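Local coordinates for endo-alpha-(1->5)-L-arabinanase (PDB 6B7K), which probably catalyses the endo-hydrolysis of (1->5)-alpha-arabinofuranosidic linkages in arabinans, as a calcium-containing glycoside hydrolase of family 43, at residues 133-138 / 157-162; 138-143 / 190-195; 204-209 / 263-268. One frame throughout, in Å; residues are numbered along the deposited sequence.

Contact 1. Residues 133-138 / 157-162; sequences GDQFNA and SFWSGI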
loop_
_atom_site.group_PDB
_atom_site.type_symbol
_atom_site.label_atom_id
_atom_site.label_comp_id
_atom_site.label_asym_id
_atom_site.label_seq_id
_atom_site.Cartn_x
_atom_site.Cartn_y
_atom_site.Cartn_z
ATOM N N GLY A 133 0.901 0.639 23.546
ATOM C CA GLY A 133 2.065 1.375 24.002
ATOM C C GLY A 133 2.894 1.987 22.895
ATOM O O GLY A 133 3.593 2.976 23.137
ATOM N N ASP A 134 2.822 1.432 21.688
ATOM C CA ASP A 134 3.614 1.909 20.566
ATOM C C ASP A 134 3.025 3.196 19.990
ATOM O O ASP A 134 1.834 3.489 20.131
ATOM C CB ASP A 134 3.695 0.840 19.475
ATOM C CG ASP A 134 4.212 -0.486 19.998
ATOM O OD1 ASP A 134 4.580 -0.551 21.187
ATOM O OD2 ASP A 134 4.246 -1.465 19.222
ATOM N N GLN A 135 3.886 3.970 19.328
ATOM C CA GLN A 135 3.495 5.234 18.720
ATOM C C GLN A 135 3.329 5.128 17.208
ATOM O O GLN A 135 3.414 6.144 16.507
ATOM C CB GLN A 135 4.512 6.325 19.064
ATOM C CG GLN A 135 4.789 6.483 20.552
ATOM C CD GLN A 135 3.599 7.016 21.325
ATOM O OE1 GLN A 135 2.590 7.421 20.743
ATOM N NE2 GLN A 135 3.711 7.022 22.649
ATOM N N PHE A 136 3.104 3.923 16.692
ATOM C CA PHE A 136 2.881 3.704 15.270
ATOM C C PHE A 136 1.723 2.727 15.108
ATOM O O PHE A 136 1.085 2.318 16.081
ATOM C CB PHE A 136 4.152 3.193 14.580
ATOM C CG PHE A 136 4.711 1.938 15.190
ATOM C CD1 PHE A 136 4.327 0.693 14.721
ATOM C CD2 PHE A 136 5.622 2.005 16.235
ATOM C CE1 PHE A 136 4.839 -0.461 15.280
ATOM C CE2 PHE A 136 6.139 0.851 16.798
ATOM C CZ PHE A 136 5.746 -0.382 16.320
ATOM N N ASN A 137 1.451 2.352 13.860
ATOM C CA ASN A 137 0.401 1.385 13.556
ATOM C C ASN A 137 0.917 0.437 12.488
ATOM O O ASN A 137 1.286 0.871 11.392
ATOM C CB ASN A 137 -0.881 2.083 13.094
ATOM C CG ASN A 137 -2.082 1.163 13.123
ATOM O OD1 ASN A 137 -2.090 0.162 13.837
ATOM N ND2 ASN A 137 -3.106 1.496 12.345
ATOM N N ALA A 138 0.948 -0.858 12.807
ATOM C CA ALA A 138 1.469 -1.872 11.891
ATOM C C ALA A 138 0.373 -2.297 10.913
ATOM O O ALA A 138 -0.203 -3.386 10.993
ATOM C CB ALA A 138 2.015 -3.063 12.666
ATOM N N SER A 157 0.405 4.251 9.736
ATOM C CA SER A 157 -0.887 4.907 9.538
ATOM C C SER A 157 -1.176 5.742 10.778
ATOM O O SER A 157 -1.429 5.182 11.850
ATOM C CB SER A 157 -1.986 3.884 9.291
ATOM O OG SER A 157 -3.238 4.513 9.087
ATOM N N PHE A 158 -1.131 7.067 10.627
ATOM C CA PHE A 158 -1.334 8.011 11.723
ATOM C C PHE A 158 -0.312 7.796 12.832
ATOM O O PHE A 158 0.706 7.127 12.622
ATOM C CB PHE A 158 -2.762 7.910 12.268
ATOM C CG PHE A 158 -3.811 8.355 11.292
ATOM C CD1 PHE A 158 -4.282 9.657 11.309
ATOM C CD2 PHE A 158 -4.318 7.477 10.349
ATOM C CE1 PHE A 158 -5.243 10.074 10.412
ATOM C CE2 PHE A 158 -5.281 7.887 9.446
ATOM C CZ PHE A 158 -5.742 9.189 9.477
ATOM N N TRP A 159 -0.576 8.363 14.009
ATOM C CA TRP A 159 0.352 8.346 15.149
ATOM C C TRP A 159 1.640 9.029 14.691
ATOM O O TRP A 159 1.571 10.136 14.136
ATOM C CB TRP A 159 0.512 6.925 15.672
ATOM C CG TRP A 159 -0.523 6.505 16.663
ATOM C CD1 TRP A 159 -0.501 6.722 18.010
ATOM C CD2 TRP A 159 -1.725 5.774 16.392
ATOM N NE1 TRP A 159 -1.620 6.181 18.594
ATOM C CE2 TRP A 159 -2.388 5.592 17.622
ATOM C CE3 TRP A 159 -2.308 5.261 15.229
ATOM C CZ2 TRP A 159 -3.603 4.919 17.723
ATOM C CZ3 TRP A 159 -3.514 4.594 15.331
ATOM C CH2 TRP A 159 -4.149 4.429 16.569
ATOM N N SER A 160 2.814 8.420 14.883
ATOM C CA SER A 160 4.065 9.056 14.486
ATOM C C SER A 160 4.238 9.120 12.972
ATOM O O SER A 160 4.979 9.981 12.485
ATOM C CB SER A 160 5.252 8.329 15.125
ATOM O OG SER A 160 5.090 6.923 15.058
ATOM N N GLY A 161 3.585 8.234 12.217
ATOM C CA GLY A 161 3.536 8.334 10.770
ATOM C C GLY A 161 4.122 7.100 10.095
ATOM O O GLY A 161 3.868 5.964 10.511
ATOM N N ILE A 162 4.902 7.340 9.045
ATOM C CA ILE A 162 5.423 6.281 8.191
ATOM C C ILE A 162 6.750 5.788 8.750
ATOM O O ILE A 162 7.657 6.583 9.026
ATOM C CB ILE A 162 5.586 6.778 6.746
ATOM C CG1 ILE A 162 4.243 7.279 6.199
ATOM C CG2 ILE A 162 6.178 5.681 5.866
ATOM C CD1 ILE A 162 3.100 6.290 6.345
HETATM O O HOH W 1 2.010 4.877 12.391
#

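Contact 2. Residues 138-143 / 190-195; sequences AIDPDL and AVEAPN. With CA (calcium ion), chain F.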
loop_
_atom_site.group_PDB
_atom_site.type_symbol
_atom_site.label_atom_id
_atom_site.label_comp_id
_atom_site.label_asym_id
_atom_site.label_seq_id
_atom_site.Cartn_x
_atom_site.Cartn_y
_atom_site.Cartn_z
ATOM N N ALA A 138 0.948 -0.858 12.807
ATOM C CA ALA A 138 1.469 -1.872 11.891
ATOM C C ALA A 138 0.373 -2.297 10.913
ATOM O O ALA A 138 -0.203 -3.386 10.993
ATOM C CB ALA A 138 2.015 -3.063 12.666
ATOM N N ILE A 139 0.075 -1.393 9.979
ATOM C CA ILE A 139 -0.769 -1.674 8.825
ATOM C C ILE A 139 -0.154 -0.992 7.607
ATOM O O ILE A 139 0.862 -0.296 7.702
ATOM C CB ILE A 139 -2.231 -1.209 9.018
ATOM C CG1 ILE A 139 -2.306 0.313 9.162
ATOM C CG2 ILE A 139 -2.885 -1.906 10.205
ATOM C CD1 ILE A 139 -3.721 0.849 9.086
ATOM N N ASP A 140 -0.794 -1.189 6.459
ATOM C CA ASP A 140 -0.355 -0.632 5.185
ATOM C C ASP A 140 1.116 -0.939 4.881
ATOM O O ASP A 140 1.933 -0.022 4.757
ATOM C CB ASP A 140 -0.610 0.868 5.142
ATOM C CG ASP A 140 -2.072 1.213 5.344
ATOM O OD1 ASP A 140 -2.867 0.291 5.618
ATOM O OD2 ASP A 140 -2.428 2.405 5.228
ATOM N N PRO A 141 1.477 -2.212 4.741
ATOM C CA PRO A 141 2.866 -2.554 4.432
ATOM C C PRO A 141 3.165 -2.387 2.951
ATOM O O PRO A 141 2.269 -2.294 2.110
ATOM C CB PRO A 141 2.963 -4.022 4.851
ATOM C CG PRO A 141 1.601 -4.548 4.582
ATOM C CD PRO A 141 0.637 -3.417 4.862
ATOM N N ASP A 142 4.458 -2.349 2.643
ATOM C CA ASP A 142 4.895 -2.201 1.259
ATOM C C ASP A 142 6.360 -2.584 1.166
ATOM O O ASP A 142 7.196 -2.009 1.872
ATOM C CB ASP A 142 4.681 -0.776 0.768
ATOM C CG ASP A 142 4.769 -0.665 -0.736
ATOM O OD1 ASP A 142 3.780 -1.021 -1.412
ATOM O OD2 ASP A 142 5.825 -0.230 -1.239
ATOM N N LEU A 143 6.667 -3.544 0.299
ATOM C CA LEU A 143 8.031 -3.998 0.080
ATOM C C LEU A 143 8.696 -3.156 -1.002
ATOM O O LEU A 143 8.057 -2.765 -1.982
ATOM C CB LEU A 143 8.033 -5.475 -0.320
ATOM C CG LEU A 143 9.349 -6.147 -0.718
ATOM C CD1 LEU A 143 10.331 -6.156 0.437
ATOM C CD2 LEU A 143 9.083 -7.559 -1.206
ATOM N N ALA A 190 -2.237 12.647 9.625
ATOM C CA ALA A 190 -3.072 12.068 8.582
ATOM C C ALA A 190 -2.254 11.637 7.371
ATOM O O ALA A 190 -2.376 12.219 6.289
ATOM C CB ALA A 190 -4.152 13.063 8.161
ATOM N N VAL A 191 -1.428 10.608 7.543
ATOM C CA VAL A 191 -0.615 10.058 6.465
ATOM C C VAL A 191 -0.535 8.550 6.658
ATOM O O VAL A 191 -0.321 8.072 7.777
ATOM C CB VAL A 191 0.790 10.693 6.422
ATOM C CG1 VAL A 191 1.450 10.646 7.789
ATOM C CG2 VAL A 191 1.657 10.007 5.380
ATOM N N GLU A 192 -0.730 7.802 5.578
ATOM C CA GLU A 192 -0.718 6.346 5.636
ATOM C C GLU A 192 -0.445 5.814 4.233
ATOM O O GLU A 192 -0.159 6.580 3.306
ATOM C CB GLU A 192 -2.035 5.808 6.209
ATOM C CG GLU A 192 -3.270 6.146 5.382
ATOM C CD GLU A 192 -4.567 5.748 6.067
ATOM O OE1 GLU A 192 -4.509 5.182 7.179
ATOM O OE2 GLU A 192 -5.647 6.004 5.493
ATOM N N ALA A 193 -0.532 4.495 4.085
ATOM C CA ALA A 193 -0.426 3.821 2.796
ATOM C C ALA A 193 0.847 4.177 2.020
ATOM O O ALA A 193 0.775 4.621 0.870
ATOM C CB ALA A 193 -1.660 4.112 1.953
ATOM N N PRO A 194 2.024 3.972 2.607
ATOM C CA PRO A 194 3.255 4.358 1.919
ATOM C C PRO A 194 3.709 3.303 0.926
ATOM O O PRO A 194 3.514 2.103 1.122
ATOM C CB PRO A 194 4.259 4.494 3.066
ATOM C CG PRO A 194 3.816 3.442 4.034
ATOM C CD PRO A 194 2.306 3.353 3.916
ATOM N N ASN A 195 4.318 3.770 -0.161
ATOM C CA ASN A 195 5.018 2.872 -1.072
ATOM C C ASN A 195 6.221 3.610 -1.642
ATOM O O ASN A 195 6.113 4.781 -2.018
ATOM C CB ASN A 195 4.094 2.351 -2.187
ATOM C CG ASN A 195 3.650 3.434 -3.144
ATOM O OD1 ASN A 195 2.603 4.056 -2.957
ATOM N ND2 ASN A 195 4.438 3.655 -4.190
HETATM CA CA CA F . 4.186 -2.131 -3.476
HETATM O O HOH W 2 1.167 1.087 1.878
HETATM O O HOH W 3 5.354 -1.652 -5.762
#

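Contact 3. Residues 204-209 / 263-268; sequences YLFVSF and QDVLNN. With CA (calcium ion), chain F.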
loop_
_atom_site.group_PDB
_atom_site.type_symbol
_atom_site.label_atom_id
_atom_site.label_comp_id
_atom_site.label_asym_id
_atom_site.label_seq_id
_atom_site.Cartn_x
_atom_site.Cartn_y
_atom_site.Cartn_z
ATOM N N TYR A 204 11.450 7.352 -4.377
ATOM C CA TYR A 204 10.217 8.137 -4.396
ATOM C C TYR A 204 9.203 7.507 -3.450
ATOM O O TYR A 204 8.651 6.441 -3.742
ATOM C CB TYR A 204 9.650 8.237 -5.809
ATOM C CG TYR A 204 10.519 9.030 -6.751
ATOM C CD1 TYR A 204 11.578 8.429 -7.416
ATOM C CD2 TYR A 204 10.288 10.381 -6.971
ATOM C CE1 TYR A 204 12.380 9.151 -8.276
ATOM C CE2 TYR A 204 11.083 11.111 -7.828
ATOM C CZ TYR A 204 12.128 10.490 -8.477
ATOM O OH TYR A 204 12.928 11.209 -9.335
ATOM N N LEU A 205 8.948 8.173 -2.328
ATOM C CA LEU A 205 7.957 7.717 -1.360
ATOM C C LEU A 205 6.613 8.356 -1.690
ATOM O O LEU A 205 6.454 9.577 -1.577
ATOM C CB LEU A 205 8.390 8.063 0.062
ATOM C CG LEU A 205 7.309 7.923 1.136
ATOM C CD1 LEU A 205 6.805 6.486 1.213
ATOM C CD2 LEU A 205 7.814 8.396 2.490
ATOM N N PHE A 206 5.649 7.535 -2.106
ATOM C CA PHE A 206 4.266 7.972 -2.238
ATOM C C PHE A 206 3.527 7.676 -0.942
ATOM O O PHE A 206 3.812 6.682 -0.270
ATOM C CB PHE A 206 3.567 7.262 -3.400
ATOM C CG PHE A 206 4.214 7.481 -4.736
ATOM C CD1 PHE A 206 5.331 6.752 -5.111
ATOM C CD2 PHE A 206 3.690 8.396 -5.630
ATOM C CE1 PHE A 206 5.921 6.943 -6.345
ATOM C CE2 PHE A 206 4.275 8.594 -6.865
ATOM C CZ PHE A 206 5.392 7.866 -7.223
ATOM N N VAL A 207 2.581 8.548 -0.587
ATOM C CA VAL A 207 1.767 8.383 0.613
ATOM C C VAL A 207 0.351 8.859 0.318
ATOM O O VAL A 207 0.072 9.461 -0.721
ATOM C CB VAL A 207 2.331 9.147 1.834
ATOM C CG1 VAL A 207 3.679 8.580 2.277
ATOM C CG2 VAL A 207 2.437 10.626 1.528
ATOM N N SER A 208 -0.545 8.588 1.261
ATOM C CA SER A 208 -1.924 9.048 1.200
ATOM C C SER A 208 -2.174 10.009 2.355
ATOM O O SER A 208 -1.811 9.716 3.499
ATOM C CB SER A 208 -2.898 7.870 1.254
ATOM O OG SER A 208 -2.686 6.994 0.161
ATOM N N PHE A 209 -2.785 11.147 2.052
ATOM C CA PHE A 209 -3.063 12.177 3.040
ATOM C C PHE A 209 -4.534 12.167 3.438
ATOM O O PHE A 209 -5.415 11.881 2.623
ATOM C CB PHE A 209 -2.695 13.567 2.506
ATOM C CG PHE A 209 -1.229 13.895 2.594
ATOM C CD1 PHE A 209 -0.348 13.059 3.263
ATOM C CD2 PHE A 209 -0.736 15.057 2.018
ATOM C CE1 PHE A 209 0.998 13.370 3.344
ATOM C CE2 PHE A 209 0.607 15.375 2.097
ATOM C CZ PHE A 209 1.476 14.530 2.760
ATOM N N GLN A 263 -2.397 4.270 -2.836
ATOM C CA GLN A 263 -1.842 3.985 -4.144
ATOM C C GLN A 263 -0.716 2.961 -4.044
ATOM O O GLN A 263 -0.263 2.586 -2.959
ATOM C CB GLN A 263 -1.324 5.267 -4.793
ATOM C CG GLN A 263 0.013 5.738 -4.234
ATOM C CD GLN A 263 -0.034 6.017 -2.742
ATOM O OE1 GLN A 263 -0.987 6.611 -2.238
ATOM N NE2 GLN A 263 0.992 5.574 -2.026
ATOM N N ASP A 264 -0.270 2.503 -5.210
ATOM C CA ASP A 264 0.917 1.672 -5.323
ATOM C C ASP A 264 1.404 1.768 -6.760
ATOM O O ASP A 264 0.614 2.000 -7.678
ATOM C CB ASP A 264 0.639 0.215 -4.934
ATOM C CG ASP A 264 1.893 -0.519 -4.489
ATOM O OD1 ASP A 264 2.999 0.036 -4.647
ATOM O OD2 ASP A 264 1.770 -1.645 -3.970
ATOM N N VAL A 265 2.712 1.603 -6.944
ATOM C CA VAL A 265 3.344 1.732 -8.251
ATOM C C VAL A 265 3.947 0.392 -8.649
ATOM O O VAL A 265 4.474 -0.342 -7.804
ATOM C CB VAL A 265 4.416 2.843 -8.261
ATOM C CG1 VAL A 265 3.766 4.206 -8.085
ATOM C CG2 VAL A 265 5.450 2.600 -7.171
ATOM N N LEU A 266 3.867 0.074 -9.940
ATOM C CA LEU A 266 4.390 -1.174 -10.479
ATOM C C LEU A 266 5.328 -0.872 -11.635
ATOM O O LEU A 266 4.948 -0.175 -12.582
ATOM C CB LEU A 266 3.263 -2.095 -10.958
ATOM C CG LEU A 266 3.676 -3.318 -11.783
ATOM C CD1 LEU A 266 4.502 -4.284 -10.946
ATOM C CD2 LEU A 266 2.453 -4.012 -12.369
ATOM N N ASN A 267 6.552 -1.397 -11.550
ATOM C CA ASN A 267 7.538 -1.326 -12.625
ATOM C C ASN A 267 7.863 0.112 -13.021
ATOM O O ASN A 267 8.308 0.360 -14.146
ATOM C CB ASN A 267 7.071 -2.125 -13.850
ATOM C CG ASN A 267 8.224 -2.642 -14.691
ATOM O OD1 ASN A 267 9.369 -2.685 -14.240
ATOM N ND2 ASN A 267 7.924 -3.045 -15.920
ATOM N N ASN A 268 7.643 1.062 -12.107
ATOM C CA ASN A 268 7.920 2.480 -12.349
ATOM C C ASN A 268 7.192 2.992 -13.591
ATOM O O ASN A 268 7.725 3.803 -14.351
ATOM C CB ASN A 268 9.425 2.742 -12.464
ATOM C CG ASN A 268 10.123 2.734 -11.122
ATOM O OD1 ASN A 268 9.514 3.023 -10.091
ATOM N ND2 ASN A 268 11.412 2.412 -11.127
HETATM CA CA CA F . 4.186 -2.131 -3.476
HETATM O O HOH W 3 5.354 -1.652 -5.762
#

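Contact 1. Residues 133-138 / 157-162
The first torsion of Trp-159 sets its indole against Gln-135 and Asn-137: CG lies beside the backbone N and opposite the carbonyl carbon (chi1 -86°), which lays the ring system along 135-137, with CD1 toward the amide of Gln-135 and CE3 4.1 Å from Asn-137 CB. The backbone puts that CB of Asn-137 3.4 Å from the carbonyl O of Ser-157; chi1 of Asn-137 (-165°) turns the amide group toward Ser-157 CB. The Gln-135 and Trp-159 side chains cross at about a right angle. Phe-136 N, Asn-137 CB and Gln-135 O meet the indole obliquely, while Ser-157 O lies in plane at its edge.

The backbone bond of the contact runs from Ser-160 N to Gln-135 O, 2.9 Å long with an N-H...O angle of 157°, its donor almost in line with the C=O bond. Trp-159 CB touches the same oxygen at 3.1 Å. Ser-160 OG also points to it, but their modelled separation is too short to trust at this resolution. Water 1 ties the loops together through backbone atoms: it accepts from Ser-157 N and, weakly, from Asn-137 N, and donates to Phe-158 O at 2.6 Å and Gly-161 O at 2.9 Å. Phe-158 to Gly-161 form a type II' beta turn, which presents Trp-159 and Ser-160 to the other loop.

Asn-137, Ala-138, Ser-157, Phe-158 and Trp-159 are predicted to bind substrate, consistent with a partly exposed wall of the arabinan cleft. Asn-104 donates from ND2 to Phe-136 O and also packs on the indole. Loop 133-138 leads from strand 122-130 into strand 142-145, while 157-162 joins strands 151-155 and 162-167, with Phe-158 held by a backbone bond to Val-191 of strand 191-199.

Contact 2. Residues 138-143 / 190-195
Asp-140 and Glu-192 bring their carboxylates together from opposing segments as a close pair of like charges, OD2 of Asp-140 standing 4.0 Å from OE1 of Glu-192. The Asp-140 side chain points at the backbone of 190-195, and OD2 takes a weak hydrogen bond from Ala-193 N (3.0 Å, angle only 126°), while the same oxygen lies alongside CB and CG of Glu-192. Glu-192 OE1 is itself hydrogen-bonded with Ser-157 OG. This geometry agrees with the predicted roles, Glu-192 as proton donor and Asp-140 as the residue that orients it and modulates its pKa.

Farther along, the Pro-194 ring lies against Asp-140, its CD 3.5 Å from Asp-140 O. Water 2 donates to Pro-194 O at 2.7 Å and weakly to Asp-140 O, a bridge between segments that no direct backbone bond joins.

Asp-142 and Asn-195 cross obliquely, with carboxylate and amide planes 62° apart. With CG of Asp-142 opposite its backbone N (chi1 -165°), the two carboxylate oxygens divide their tasks: OD1 binds the calcium ion at 2.4 Å, whereas OD2 rests 3.2 Å from Asn-195 CB. The amide of Asn-195 turns off from Asp-142 and is engaged by Gln-263 of strand 257-266. Asp-84 and Asp-264 are the other aspartates at the metal.

The contact is wholly buried near the centre of the chain, where strand 142-145 of one antiparallel sheet meets strand 191-199 of the next, with strand 92-98 packing on Pro-141 and strand 257-266 on Asn-195.

Contact 3. Residues 204-209 / 263-268
Gln-263 reaches across to Phe-206 and Ser-208 between two blades of the five-bladed beta-propeller characteristic of family 43. Strands 204-209 and 263-266 run roughly antiparallel with axes 7.5 Å apart, too far for backbone pairing, so side chains span the gap. From CB, directed at the other strand, CG takes the position between the backbone N and the carbonyl carbon (chi1 77°) and comes 4.0 Å from Phe-206 CB. CD continues past that same CB, and there the amide divides. OE1 accepts from Ser-208 OG at 3.0 Å, with a C=O...O angle of 147° and the donor slightly tilted from the carbonyl plane. NE2 lies 3.4 Å from Phe-206 CB and donates to Asn-195 OD1 and Ala-193 O, so both ends of this buried amide are satisfied. A leucine here would probably leave the Ser-208 hydroxyl without this acceptor and the Asn-195 and Ala-193 oxygens without their donor.

Two residues on, Val-265 CG1 sits over one face of the Phe-206 ring, 4.2 Å from its centroid and 22° off the normal, a CH-pi contact displaced toward the rim. Asp-264, between Gln-263 and Val-265 in the chain, has its CB directed away from strand 204-209 and binds the calcium ion through both oxygens, OD1 at 2.7 Å and OD2 at 2.5 Å. Water 3, another ligand of the calcium, donates to Val-265 O at 2.6 Å.

The three contacts lead from the probable substrate cleft to the calcium ion, with contact 2 in the middle: its centre lies about 10 Å from the centres of the other two, whose own centres are about 19 Å apart. Contacts 1 and 2 meet at the predicted proton donor, where Ser-157 joins Glu-192, and through the packing of Ser-157 CB on Ile-139 CD1 at 3.5 Å; they also share Ala-138. Contacts 2 and 3 are joined by neighbouring strands of one sheet, with Asn-195 O to Phe-206 N at 2.8 Å. Asp-142 of contact 2 and Asp-264 of contact 3 bind the same calcium ion, and water 3, a further ligand of that ion, is common to the two.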